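Local coordinates for outer membrane usher protein PapC (Escherichia coli, PDB 3L48) that helps export and assemble pilus subunits across the outer membrane as a fimbrial usher, of which this is the C-terminal domain, at residues A[59-62]-A[63-67]. Residues are numbered along the deposited sequence; the frame is centred on the assembly and turned at random.
Sequences NWDG and KIQCQ
The Gln65 side chain lies flat over one face of the Trp60 indole, its amide plane only 13° from the ring plane, so that an aliphatic stem and a polar end share one aromatic surface. Gln65 CB is 3.4 Å from Trp60 CH2, and Gln65 CD is 3.6 Å from Trp60 NE1; CG between them is modelled too close to the six-membered ring for its contact to be read in detail. A bend at chi2 (-82°) folds the amide back along the ring instead of past it. Beyond the far end of the indole, in the conformer described, Cys66 SG lies obliquely to the ring, 4.1 Å from Trp60 CH2; its disulfide to Cys84 ties strand 64-69 to strand 78-84 of the other sheet in this Ig-like domain. Gln65 and Cys66 form a classic beta bulge opposite Val58.

Trp60 and Lys63 bracket a tight two-residue beta-hairpin turn, Asp61 and Gly62 both having positive phi, as in a type I' turn. Trp60 N donates to Lys63 O at 3.1 Å, in the carbonyl plane; the return bond from Lys63 N to Trp60 O is weak, 3.3 Å at 122°. Lys63 O also receives a CA-H...O contact from Asn59 CA at 3.3 Å. Behind the turn, Asn59 and Ile64 form an antiparallel non-hydrogen-bonded pair, their side chains alongside each other. Pro22 and Pro23 also touch the indole, placing it between the hairpin and a neighbouring loop.

Replacing Trp60 with an alanine would probably remove the flat surface under the Gln65 amide, leaving that group freer to turn, and lose the contact with the sulfur modelled here. Because the near-parallel amide and indole are both uncharged, their stack probably relies mainly on dispersion and should respond little to pH.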
loop_
_atom_site.group_PDB
_atom_site.type_symbol
_atom_site.label_atom_id
_atom_site.label_comp_id
_atom_site.label_asym_id
_atom_site.label_seq_id
_atom_site.Cartn_x
_atom_site.Cartn_y
_atom_site.Cartn_z
ATOM N N ASN A 59 5.637 -5.673 0.530
ATOM C CA ASN A 59 6.722 -6.639 0.602
ATOM C C ASN A 59 8.085 -6.011 0.849
ATOM O O ASN A 59 8.425 -4.985 0.261
ATOM C CB ASN A 59 6.772 -7.464 -0.686
ATOM C CG ASN A 59 5.393 -7.770 -1.233
ATOM O OD1 ASN A 59 4.925 -7.119 -2.171
ATOM N ND2 ASN A 59 4.729 -8.757 -0.643
ATOM N N TRP A 60 8.852 -6.635 1.738
ATOM C CA TRP A 60 10.280 -6.365 1.856
ATOM C C TRP A 60 10.982 -7.546 2.521
ATOM O O TRP A 60 10.336 -8.377 3.156
ATOM C CB TRP A 60 10.566 -5.042 2.581
ATOM C CG TRP A 60 10.271 -5.016 4.047
ATOM C CD1 TRP A 60 11.114 -5.370 5.064
ATOM C CD2 TRP A 60 9.056 -4.570 4.668
ATOM N NE1 TRP A 60 10.491 -5.184 6.280
ATOM C CE2 TRP A 60 9.235 -4.697 6.065
ATOM C CE3 TRP A 60 7.841 -4.080 4.179
ATOM C CZ2 TRP A 60 8.232 -4.357 6.973
ATOM C CZ3 TRP A 60 6.851 -3.744 5.085
ATOM C CH2 TRP A 60 7.053 -3.883 6.467
ATOM N N ASP A 61 12.299 -7.621 2.355
ATOM C CA ASP A 61 13.077 -8.750 2.852
ATOM C C ASP A 61 12.517 -10.060 2.311
ATOM O O ASP A 61 12.338 -11.026 3.053
ATOM C CB ASP A 61 13.111 -8.762 4.382
ATOM C CG ASP A 61 13.927 -7.615 4.955
ATOM O OD1 ASP A 61 14.664 -6.967 4.181
ATOM O OD2 ASP A 61 13.837 -7.363 6.177
ATOM N N GLY A 62 12.234 -10.071 1.011
ATOM C CA GLY A 62 11.750 -11.255 0.323
ATOM C C GLY A 62 10.532 -11.894 0.959
ATOM O O GLY A 62 10.420 -13.118 1.006
ATOM N N LYS A 63 9.608 -11.066 1.430
ATOM C CA LYS A 63 8.471 -11.569 2.186
ATOM C C LYS A 63 7.309 -10.579 2.234
ATOM O O LYS A 63 7.514 -9.366 2.294
ATOM C CB LYS A 63 8.929 -11.920 3.604
ATOM C CG LYS A 63 7.824 -12.057 4.632
ATOM C CD LYS A 63 8.391 -12.549 5.956
ATOM C CE LYS A 63 7.359 -12.474 7.071
ATOM N NZ LYS A 63 6.097 -13.188 6.718
ATOM N N ILE A 64 6.087 -11.103 2.186
ATOM C CA ILE A 64 4.914 -10.291 2.475
ATOM C C ILE A 64 4.943 -9.949 3.958
ATOM O O ILE A 64 4.858 -10.836 4.807
ATOM C CB ILE A 64 3.605 -11.039 2.166
ATOM C CG1 ILE A 64 3.558 -11.462 0.697
ATOM C CG2 ILE A 64 2.402 -10.170 2.505
ATOM C CD1 ILE A 64 2.267 -12.148 0.308
ATOM N N GLN A 65 5.071 -8.665 4.269
ATOM C CA GLN A 65 5.195 -8.229 5.655
ATOM C C GLN A 65 3.846 -7.860 6.265
ATOM O O GLN A 65 3.571 -8.169 7.425
ATOM C CB GLN A 65 6.171 -7.055 5.751
ATOM C CG GLN A 65 7.569 -7.381 5.246
ATOM C CD GLN A 65 8.424 -8.088 6.284
ATOM O OE1 GLN A 65 9.531 -8.537 5.989
ATOM N NE2 GLN A 65 7.919 -8.178 7.507
ATOM N N CYS A 66 3.007 -7.194 5.476
ATOM C CA CYS A 66 1.683 -6.791 5.934
ATOM C C CYS A 66 0.754 -6.506 4.762
ATOM O O CYS A 66 1.196 -6.397 3.619
ATOM C CB CYS A 66 1.774 -5.574 6.860
ATOM S SG CYS A 66 2.987 -4.335 6.353
ATOM N N GLN A 67 -0.536 -6.392 5.053
ATOM C CA GLN A 67 -1.528 -6.142 4.021
ATOM C C GLN A 67 -2.428 -4.971 4.381
ATOM O O GLN A 67 -2.643 -4.681 5.558
ATOM C CB GLN A 67 -2.358 -7.401 3.758
ATOM C CG GLN A 67 -1.557 -8.519 3.116
ATOM C CD GLN A 67 -2.399 -9.720 2.742
ATOM O OE1 GLN A 67 -2.149 -10.371 1.725
ATOM N NE2 GLN A 67 -3.404 -10.019 3.557
#